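Local coordinates for protein LbaCas13a H328A (C2c2) (Lachnospiraceae bacterium NK4A179, PDB 5WLH) that probably serves as a guide-bound CRISPR effector nuclease that holds its CRISPR RNA and cuts target RNA, here captured with pre-crRNA, at residues Leu88-Ile91 with Val92-Asn96; Leu440-Tyr443 with Ile444-Tyr448; Arg1131-Met1134 with Asn1135-Gly1139. One frame throughout, in Å; residues are numbered along the deposited sequence.

Contact 1. Residues Leu88-Ile91 with Val92-Asn96; sequences LSEI and VKKIN
The flat group at the centre of this turn is the peptide carbonyl of Glu90, whose O takes the N-H of Lys94 at 3.1 Å, tilted 24° from the carbonyl plane. The side chain of Lys94 runs beside the same oxygen, with Lys94 CG 3.4 Å from Glu90 O. CG is turned away from the lysine's own carbonyl carbon (chi1 -68°), which brings it over to the preceding turn. The opposite charges do not meet: Glu90 OE1 and Lys94 NZ stay 5.7 Å apart. Instead the chains touch by their methylenes, Glu90 CG to Lys94 CE at 4.2 Å. All this is the i to i+4 pattern of an alpha-helix, in the last turns of helix 83-96. Val92, Lys93 and Ile95 repeat the backbone bond to Leu88, Ser89 and Ile91. Ile91 and Ile95 give the turn an apolar stripe. Ile91 CG2 meets Ile95 CD1 at 4.1 Å, and Ile95 CG1 lies 3.2 Å from Ile91 O. Leu88, Ile91 and Val92 pack on helix 175-185, where they touch Ile177, Ile181 and Tyr185. The Lys93 chain, bent at chi2 and chi3, brings NZ to Glu74 O, and Asn96 ND2 bonds Phe72 O.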
loop_
_atom_site.group_PDB
_atom_site.type_symbol
_atom_site.label_atom_id
_atom_site.label_comp_id
_atom_site.label_asym_id
_atom_site.label_seq_id
_atom_site.Cartn_x
_atom_site.Cartn_y
_atom_site.Cartn_z
ATOM N N LEU A 88 -12.807 -30.576 -25.353
ATOM C CA LEU A 88 -13.235 -30.585 -23.957
ATOM C C LEU A 88 -14.338 -29.568 -23.714
ATOM O O LEU A 88 -15.311 -29.851 -23.005
ATOM C CB LEU A 88 -12.054 -30.292 -23.034
ATOM C CG LEU A 88 -10.746 -31.053 -23.209
ATOM C CD1 LEU A 88 -9.695 -30.461 -22.287
ATOM C CD2 LEU A 88 -10.945 -32.526 -22.920
ATOM N N SER A 89 -14.197 -28.369 -24.286
ATOM C CA SER A 89 -15.195 -27.326 -24.072
ATOM C C SER A 89 -16.540 -27.709 -24.669
ATOM O O SER A 89 -17.587 -27.351 -24.117
ATOM C CB SER A 89 -14.711 -26.003 -24.664
ATOM O OG SER A 89 -15.584 -24.944 -24.308
ATOM N N GLU A 90 -16.534 -28.438 -25.787
ATOM C CA GLU A 90 -17.786 -28.841 -26.420
ATOM C C GLU A 90 -18.494 -29.917 -25.606
ATOM O O GLU A 90 -19.725 -29.903 -25.488
ATOM C CB GLU A 90 -17.519 -29.329 -27.846
ATOM C CG GLU A 90 -18.728 -29.265 -28.766
ATOM C CD GLU A 90 -19.016 -27.858 -29.261
ATOM O OE1 GLU A 90 -20.129 -27.627 -29.783
ATOM O OE2 GLU A 90 -18.135 -26.983 -29.123
ATOM N N ILE A 91 -17.731 -30.855 -25.037
ATOM C CA ILE A 91 -18.320 -31.888 -24.187
ATOM C C ILE A 91 -19.004 -31.253 -22.983
ATOM O O ILE A 91 -20.140 -31.601 -22.634
ATOM C CB ILE A 91 -17.244 -32.903 -23.756
ATOM C CG1 ILE A 91 -16.769 -33.709 -24.961
ATOM C CG2 ILE A 91 -17.789 -33.844 -22.692
ATOM C CD1 ILE A 91 -17.892 -34.422 -25.684
ATOM N N VAL A 92 -18.326 -30.299 -22.341
ATOM C CA VAL A 92 -18.897 -29.624 -21.179
ATOM C C VAL A 92 -20.200 -28.927 -21.553
ATOM O O VAL A 92 -21.211 -29.040 -20.850
ATOM C CB VAL A 92 -17.877 -28.636 -20.585
ATOM C CG1 VAL A 92 -18.575 -27.600 -19.729
ATOM C CG2 VAL A 92 -16.831 -29.383 -19.777
ATOM N N LYS A 93 -20.203 -28.215 -22.682
ATOM C CA LYS A 93 -21.380 -27.441 -23.063
ATOM C C LYS A 93 -22.578 -28.338 -23.331
ATOM O O LYS A 93 -23.705 -28.005 -22.948
ATOM C CB LYS A 93 -21.063 -26.570 -24.278
ATOM C CG LYS A 93 -20.197 -25.356 -23.940
ATOM C CD LYS A 93 -20.902 -24.431 -22.950
ATOM C CE LYS A 93 -20.405 -24.620 -21.517
ATOM N NZ LYS A 93 -21.418 -24.213 -20.497
ATOM N N LYS A 94 -22.356 -29.488 -23.968
ATOM C CA LYS A 94 -23.458 -30.409 -24.223
ATOM C C LYS A 94 -24.010 -30.982 -22.923
ATOM O O LYS A 94 -25.225 -31.165 -22.783
ATOM C CB LYS A 94 -23.000 -31.528 -25.157
ATOM C CG LYS A 94 -22.694 -31.057 -26.573
ATOM C CD LYS A 94 -21.897 -32.091 -27.351
ATOM C CE LYS A 94 -22.003 -31.862 -28.857
ATOM N NZ LYS A 94 -23.317 -32.309 -29.414
ATOM N N ILE A 95 -23.132 -31.268 -21.957
ATOM C CA ILE A 95 -23.592 -31.750 -20.658
ATOM C C ILE A 95 -24.432 -30.691 -19.962
ATOM O O ILE A 95 -25.405 -31.014 -19.267
ATOM C CB ILE A 95 -22.386 -32.174 -19.796
ATOM C CG1 ILE A 95 -21.691 -33.386 -20.414
ATOM C CG2 ILE A 95 -22.816 -32.463 -18.352
ATOM C CD1 ILE A 95 -20.510 -33.879 -19.608
ATOM N N ASN A 96 -24.091 -29.414 -20.151
ATOM C CA ASN A 96 -24.781 -28.314 -19.488
ATOM C C ASN A 96 -26.003 -27.814 -20.251
ATOM O O ASN A 96 -26.841 -27.123 -19.656
ATOM C CB ASN A 96 -23.818 -27.140 -19.268
ATOM C CG ASN A 96 -22.888 -27.356 -18.089
ATOM O OD1 ASN A 96 -23.078 -28.274 -17.283
ATOM N ND2 ASN A 96 -21.883 -26.498 -17.970
#

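Contact 2. Residues Leu440-Tyr443 with Ile444-Tyr448; sequences LINY and ISIKY. With nucleotides of chain B.
Tyr443 and Lys447, one turn apart on helix 429-458, grip a single phosphate oxygen of the bound RNA. The pair forms a phosphate-binding site on one face of an alpha-helix, with side chains i and i+4 reaching the same atom. Tyr443 OH donates to OP1 of C11 of chain B at 2.6 Å, and Lys447 NZ donates to that OP1 at 2.9 Å. The phosphate sits at the edge of the tyrosine ring, near its plane. The lysine approaches from over one face: Lys447 CG rides above the ring toward its rim, and further along the chain Lys447 CE comes to 3.3 Å from Tyr443 OH. The ammonium group so close by would probably polarise the hydroxyl and strengthen its bond to the phosphate. A bend at chi2 (-52°) turns the lysine, otherwise extended beyond it, across the ring to the RNA. Ile446 adds apolar contact with the sugar, its CD1 3.5 Å from C5' of C10 of chain B. To get there, Ile446 CG1 takes the crowded position between backbone N and carbonyl carbon (chi1 66°).

Outside this shell, Phe280 meets the Tyr443 ring at an inclined angle, and Arg407 of helix 398-417 also touches Tyr443. Leu440, Ile441 and Ile444 pack on Met302 of helix 292-311. Asn442 OD1 accepts from Leu1278 N, and Ser445 OG bonds Tyr1276 O, tying the helix to the C-terminal part of the chain. Asn442 also meets Ile446, one turn on, its ND2 4.0 Å from Ile446 CG2.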
loop_
_atom_site.group_PDB
_atom_site.type_symbol
_atom_site.label_atom_id
_atom_site.label_comp_id
_atom_site.label_asym_id
_atom_site.label_seq_id
_atom_site.Cartn_x
_atom_site.Cartn_y
_atom_site.Cartn_z
ATOM N N LEU A 440 4.008 -20.113 14.099
ATOM C CA LEU A 440 3.539 -20.024 15.476
ATOM C C LEU A 440 4.077 -18.774 16.150
ATOM O O LEU A 440 3.356 -18.092 16.886
ATOM C CB LEU A 440 3.980 -21.262 16.259
ATOM C CG LEU A 440 3.355 -22.574 15.796
ATOM C CD1 LEU A 440 3.678 -23.685 16.793
ATOM C CD2 LEU A 440 1.857 -22.445 15.613
ATOM N N ILE A 441 5.356 -18.488 15.941
ATOM C CA ILE A 441 5.938 -17.284 16.516
ATOM C C ILE A 441 5.281 -16.050 15.906
ATOM O O ILE A 441 4.990 -15.073 16.604
ATOM C CB ILE A 441 7.459 -17.307 16.314
ATOM C CG1 ILE A 441 8.062 -18.446 17.157
ATOM C CG2 ILE A 441 8.083 -15.992 16.709
ATOM C CD1 ILE A 441 9.513 -18.709 16.805
ATOM N N ASN A 442 4.984 -16.108 14.607
ATOM C CA ASN A 442 4.255 -15.022 13.957
ATOM C C ASN A 442 2.940 -14.749 14.667
ATOM O O ASN A 442 2.572 -13.595 14.919
ATOM C CB ASN A 442 3.982 -15.379 12.503
ATOM C CG ASN A 442 3.236 -14.277 11.775
ATOM O OD1 ASN A 442 3.847 -13.309 11.363
ATOM N ND2 ASN A 442 1.916 -14.430 11.615
ATOM N N TYR A 443 2.205 -15.818 14.980
ATOM C CA TYR A 443 0.896 -15.653 15.583
ATOM C C TYR A 443 1.007 -14.962 16.933
ATOM O O TYR A 443 0.236 -14.048 17.233
ATOM C CB TYR A 443 0.219 -17.019 15.710
ATOM C CG TYR A 443 -1.245 -16.929 16.044
ATOM C CD1 TYR A 443 -2.184 -16.612 15.070
ATOM C CD2 TYR A 443 -1.688 -17.144 17.343
ATOM C CE1 TYR A 443 -3.531 -16.512 15.384
ATOM C CE2 TYR A 443 -3.033 -17.052 17.658
ATOM C CZ TYR A 443 -3.945 -16.745 16.682
ATOM O OH TYR A 443 -5.282 -16.670 17.017
ATOM N N ILE A 444 1.980 -15.373 17.751
ATOM C CA ILE A 444 2.231 -14.683 19.014
ATOM C C ILE A 444 2.589 -13.222 18.762
ATOM O O ILE A 444 2.084 -12.320 19.432
ATOM C CB ILE A 444 3.341 -15.398 19.801
ATOM C CG1 ILE A 444 2.988 -16.873 20.004
ATOM C CG2 ILE A 444 3.561 -14.708 21.152
ATOM C CD1 ILE A 444 4.224 -17.649 20.515
ATOM N N SER A 445 3.476 -12.974 17.794
ATOM C CA SER A 445 3.883 -11.606 17.492
ATOM C C SER A 445 2.679 -10.728 17.165
ATOM O O SER A 445 2.481 -9.664 17.771
ATOM C CB SER A 445 4.870 -11.612 16.329
ATOM O OG SER A 445 5.221 -10.292 15.967
ATOM N N ILE A 446 1.834 -11.180 16.240
ATOM C CA ILE A 446 0.764 -10.300 15.781
ATOM C C ILE A 446 -0.281 -10.098 16.864
ATOM O O ILE A 446 -0.969 -9.062 16.887
ATOM C CB ILE A 446 0.133 -10.847 14.482
ATOM C CG1 ILE A 446 -0.585 -12.173 14.740
ATOM C CG2 ILE A 446 1.204 -10.920 13.374
ATOM C CD1 ILE A 446 -1.336 -12.732 13.484
ATOM N N LYS A 447 -0.414 -11.056 17.793
ATOM C CA LYS A 447 -1.368 -10.854 18.880
ATOM C C LYS A 447 -0.857 -9.828 19.892
ATOM O O LYS A 447 -1.632 -9.004 20.385
ATOM C CB LYS A 447 -1.690 -12.184 19.559
ATOM C CG LYS A 447 -2.465 -13.140 18.653
ATOM C CD LYS A 447 -3.708 -12.473 18.066
ATOM C CE LYS A 447 -4.455 -13.428 17.137
ATOM N NZ LYS A 447 -5.678 -12.818 16.516
ATOM N N TYR A 448 0.432 -9.862 20.244
ATOM C CA TYR A 448 0.915 -8.795 21.120
ATOM C C TYR A 448 0.794 -7.444 20.428
ATOM O O TYR A 448 0.398 -6.452 21.042
ATOM C CB TYR A 448 2.364 -9.039 21.523
ATOM C CG TYR A 448 2.523 -10.035 22.630
ATOM C CD1 TYR A 448 1.874 -9.870 23.852
ATOM C CD2 TYR A 448 3.355 -11.132 22.470
ATOM C CE1 TYR A 448 2.032 -10.802 24.881
ATOM C CE2 TYR A 448 3.506 -12.062 23.480
ATOM C CZ TYR A 448 2.858 -11.887 24.683
ATOM O OH TYR A 448 3.056 -12.815 25.689
ATOM P P C B 11 -6.964 -15.235 13.879
ATOM O OP1 C B 11 -6.724 -15.291 15.326
ATOM O OP2 C B 11 -7.075 -16.499 13.095
ATOM O "O5'" C B 11 -8.313 -14.473 13.604
ATOM C "C5'" C B 11 -8.711 -13.384 14.421
ATOM C "C4'" C B 11 -10.083 -12.927 14.042
ATOM O "O4'" C B 11 -10.108 -12.497 12.657
ATOM C "C3'" C B 11 -11.159 -13.993 14.089
ATOM O "O3'" C B 11 -11.597 -14.254 15.388
ATOM C "C2'" C B 11 -12.227 -13.393 13.201
ATOM O "O2'" C B 11 -12.808 -12.278 13.861
ATOM C "C1'" C B 11 -11.362 -12.832 12.083
ATOM N N1 C B 11 -11.128 -13.799 10.989
ATOM C C2 C B 11 -12.116 -13.956 10.024
ATOM O O2 C B 11 -13.186 -13.319 10.145
ATOM N N3 C B 11 -11.889 -14.796 8.999
ATOM C C4 C B 11 -10.726 -15.458 8.916
ATOM N N4 C B 11 -10.536 -16.286 7.882
ATOM C C5 C B 11 -9.696 -15.310 9.895
ATOM C C6 C B 11 -9.941 -14.473 10.907
ATOM P P C B 10 -2.716 -16.162 9.292
ATOM O OP1 C B 10 -1.858 -16.944 10.237
ATOM O OP2 C B 10 -3.586 -16.787 8.249
ATOM O "O5'" C B 10 -3.772 -15.320 10.137
ATOM C "C5'" C B 10 -3.373 -14.418 11.156
ATOM C "C4'" C B 10 -4.472 -13.422 11.436
ATOM O "O4'" C B 10 -4.788 -12.710 10.215
ATOM C "C3'" C B 10 -5.811 -14.008 11.869
ATOM O "O3'" C B 10 -5.838 -14.288 13.255
ATOM C "C2'" C B 10 -6.794 -12.918 11.446
ATOM O "O2'" C B 10 -6.718 -11.811 12.341
ATOM C "C1'" C B 10 -6.170 -12.469 10.134
ATOM N N1 C B 10 -6.712 -13.201 8.968
ATOM C C2 C B 10 -7.952 -12.781 8.482
ATOM O O2 C B 10 -8.547 -11.835 9.052
ATOM N N3 C B 10 -8.465 -13.405 7.404
ATOM C C4 C B 10 -7.792 -14.411 6.838
ATOM N N4 C B 10 -8.335 -15.002 5.771
ATOM C C5 C B 10 -6.521 -14.864 7.319
ATOM C C6 C B 10 -6.019 -14.240 8.386
#

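Contact 3. Residues Arg1131-Met1134 with Asn1135-Gly1139; sequences RDLM and NFQLG. With nucleotides of chain B.
Arg1131 and Asn1135 cross with their guanidinium and amide planes nearly parallel, 10° apart, and Arg1131 CG is 4.0 Å from Asn1135 ND2. The charged bonds centre on Arg1131. Arg1131 NH1 and NH2 both donate to OP1 of A28 of chain B, at 2.9 and 2.8 Å, and the phosphate lies at the guanidinium edge. Another edge meets Asp1132 side-on. There Arg1131 NE bonds Asp1132 OD1 at 2.9 Å from above the carboxylate plane, and Arg1131 NH2 bonds Asp1132 OD2 at 3.0 Å on the syn side. Glu496 adds a salt bridge to NH1, and Tyr1276 OH holds Asp1132 OD2. Replacing Arg1131 with an alanine would probably leave the A28 phosphate and the carboxylates of Asp1132 and Glu496 without this shared cation. Among other polar groups, Asn1135 N bonds Arg1131 O, and the next three residues follow suit. Gln1137 OE1 is hydrogen-bonded to Tyr1180 OH. Apolar contact falls to Met1134, which, its CG anti to the backbone N (chi1 172°), lies side by side with Leu1138, Met1134 CG 3.8 Å from Leu1138 CD1. Arg1131, fixed by Asp1132, makes this turn of helix 1106-1145 an RNA-backbone site in which an arginine bridges phosphate and carboxylates.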
loop_
_atom_site.group_PDB
_atom_site.type_symbol
_atom_site.label_atom_id
_atom_site.label_comp_id
_atom_site.label_asym_id
_atom_site.label_seq_id
_atom_site.Cartn_x
_atom_site.Cartn_y
_atom_site.Cartn_z
ATOM N N ARG A 1131 6.020 1.577 14.134
ATOM C CA ARG A 1131 4.715 1.530 14.777
ATOM C C ARG A 1131 4.490 0.169 15.425
ATOM O O ARG A 1131 4.009 0.075 16.557
ATOM C CB ARG A 1131 3.604 1.811 13.760
ATOM C CG ARG A 1131 2.193 1.655 14.329
ATOM C CD ARG A 1131 1.182 1.493 13.231
ATOM N NE ARG A 1131 1.289 0.144 12.647
ATOM C CZ ARG A 1131 0.611 -0.266 11.576
ATOM N NH1 ARG A 1131 -0.250 0.555 10.978
ATOM N NH2 ARG A 1131 0.766 -1.514 11.130
ATOM N N ASP A 1132 4.800 -0.904 14.704
ATOM C CA ASP A 1132 4.452 -2.212 15.228
ATOM C C ASP A 1132 5.426 -2.692 16.294
ATOM O O ASP A 1132 5.030 -3.475 17.157
ATOM C CB ASP A 1132 4.332 -3.201 14.077
ATOM C CG ASP A 1132 3.088 -2.934 13.254
ATOM O OD1 ASP A 1132 2.117 -2.399 13.838
ATOM O OD2 ASP A 1132 3.095 -3.223 12.059
ATOM N N LEU A 1133 6.669 -2.215 16.266
ATOM C CA LEU A 1133 7.584 -2.457 17.381
ATOM C C LEU A 1133 7.033 -1.825 18.652
ATOM O O LEU A 1133 6.934 -2.481 19.686
ATOM C CB LEU A 1133 8.978 -1.904 17.057
ATOM C CG LEU A 1133 10.016 -1.996 18.180
ATOM C CD1 LEU A 1133 10.106 -3.431 18.689
ATOM C CD2 LEU A 1133 11.365 -1.515 17.660
ATOM N N MET A 1134 6.609 -0.561 18.570
ATOM C CA MET A 1134 5.997 0.071 19.733
ATOM C C MET A 1134 4.761 -0.684 20.182
ATOM O O MET A 1134 4.542 -0.880 21.385
ATOM C CB MET A 1134 5.632 1.520 19.427
ATOM C CG MET A 1134 4.818 2.112 20.561
ATOM S SD MET A 1134 4.230 3.723 20.076
ATOM C CE MET A 1134 2.817 3.271 19.054
ATOM N N ASN A 1135 3.912 -1.092 19.226
ATOM C CA ASN A 1135 2.706 -1.828 19.585
ATOM C C ASN A 1135 3.052 -3.170 20.229
ATOM O O ASN A 1135 2.377 -3.603 21.166
ATOM C CB ASN A 1135 1.838 -2.064 18.352
ATOM C CG ASN A 1135 1.024 -0.847 17.965
ATOM O OD1 ASN A 1135 0.971 0.135 18.683
ATOM N ND2 ASN A 1135 0.412 -0.907 16.797
ATOM N N PHE A 1136 4.055 -3.871 19.683
ATOM C CA PHE A 1136 4.478 -5.122 20.292
ATOM C C PHE A 1136 4.888 -4.889 21.734
ATOM O O PHE A 1136 4.435 -5.594 22.645
ATOM C CB PHE A 1136 5.658 -5.746 19.544
ATOM C CG PHE A 1136 6.122 -7.021 20.179
ATOM C CD1 PHE A 1136 7.021 -7.006 21.257
ATOM C CD2 PHE A 1136 5.609 -8.236 19.756
ATOM C CE1 PHE A 1136 7.395 -8.187 21.870
ATOM C CE2 PHE A 1136 6.005 -9.429 20.355
ATOM C CZ PHE A 1136 6.900 -9.406 21.407
ATOM N N GLN A 1137 5.772 -3.912 21.943
ATOM C CA GLN A 1137 6.242 -3.614 23.296
ATOM C C GLN A 1137 5.089 -3.211 24.200
ATOM O O GLN A 1137 4.987 -3.686 25.331
ATOM C CB GLN A 1137 7.297 -2.521 23.260
ATOM C CG GLN A 1137 8.586 -2.974 22.590
ATOM C CD GLN A 1137 9.571 -1.851 22.426
ATOM O OE1 GLN A 1137 9.221 -0.754 21.978
ATOM N NE2 GLN A 1137 10.816 -2.114 22.783
ATOM N N LEU A 1138 4.198 -2.346 23.709
ATOM C CA LEU A 1138 3.038 -1.956 24.499
ATOM C C LEU A 1138 2.182 -3.155 24.848
ATOM O O LEU A 1138 1.744 -3.296 25.984
ATOM C CB LEU A 1138 2.198 -0.937 23.742
ATOM C CG LEU A 1138 2.771 0.464 23.786
ATOM C CD1 LEU A 1138 1.927 1.351 22.863
ATOM C CD2 LEU A 1138 2.761 1.034 25.254
ATOM N N GLY A 1139 1.911 -4.026 23.876
ATOM C CA GLY A 1139 1.039 -5.150 24.158
ATOM C C GLY A 1139 1.682 -6.131 25.112
ATOM O O GLY A 1139 1.030 -6.636 26.032
ATOM P P A B 28 -2.182 -1.399 8.288
ATOM O OP1 A B 28 -1.524 -1.610 9.594
ATOM O OP2 A B 28 -3.045 -0.225 8.047
ATOM O "O5'" A B 28 -1.022 -1.342 7.212
ATOM C "C5'" A B 28 -1.336 -1.303 5.841
ATOM C "C4'" A B 28 -0.666 -2.434 5.114
ATOM O "O4'" A B 28 -1.348 -3.693 5.371
ATOM C "C3'" A B 28 -0.681 -2.330 3.606
ATOM O "O3'" A B 28 0.267 -1.418 3.110
ATOM C "C2'" A B 28 -0.401 -3.759 3.202
ATOM O "O2'" A B 28 0.963 -4.046 3.459
ATOM C "C1'" A B 28 -1.252 -4.514 4.231
ATOM N N9 A B 28 -2.605 -4.753 3.711
ATOM C C8 A B 28 -3.773 -4.090 3.997
ATOM N N7 A B 28 -4.810 -4.559 3.309
ATOM C C5 A B 28 -4.268 -5.590 2.546
ATOM C C6 A B 28 -4.837 -6.495 1.631
ATOM N N6 A B 28 -6.146 -6.518 1.310
ATOM N N1 A B 28 -4.018 -7.384 1.038
ATOM C C2 A B 28 -2.719 -7.377 1.374
ATOM N N3 A B 28 -2.068 -6.594 2.227
ATOM C C4 A B 28 -2.915 -5.705 2.787
#

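The three contacts come in series along the chain, each one within a single helix: 83-96, 429-458 and 1106-1145. Contacts 2 and 3 are neighbours, with centres about 12 Å apart, although nearly 700 residues separate them. Tyr448 CB and Phe1136 CD2 are 3.8 Å apart, and the two rings meet edge-to-face. Tyr1276 serves both, its O toward Ser445 and its OH toward Asp1132. The two helices thus pack together, and each grips a different phosphate of the same RNA. Contact 1 lies far off, its centre about 48 Å from contact 2 and 56 Å from contact 3. It lies within helix 83-96, which packs on helix 175-185, about 19 Å from the RNA at the nearest atom.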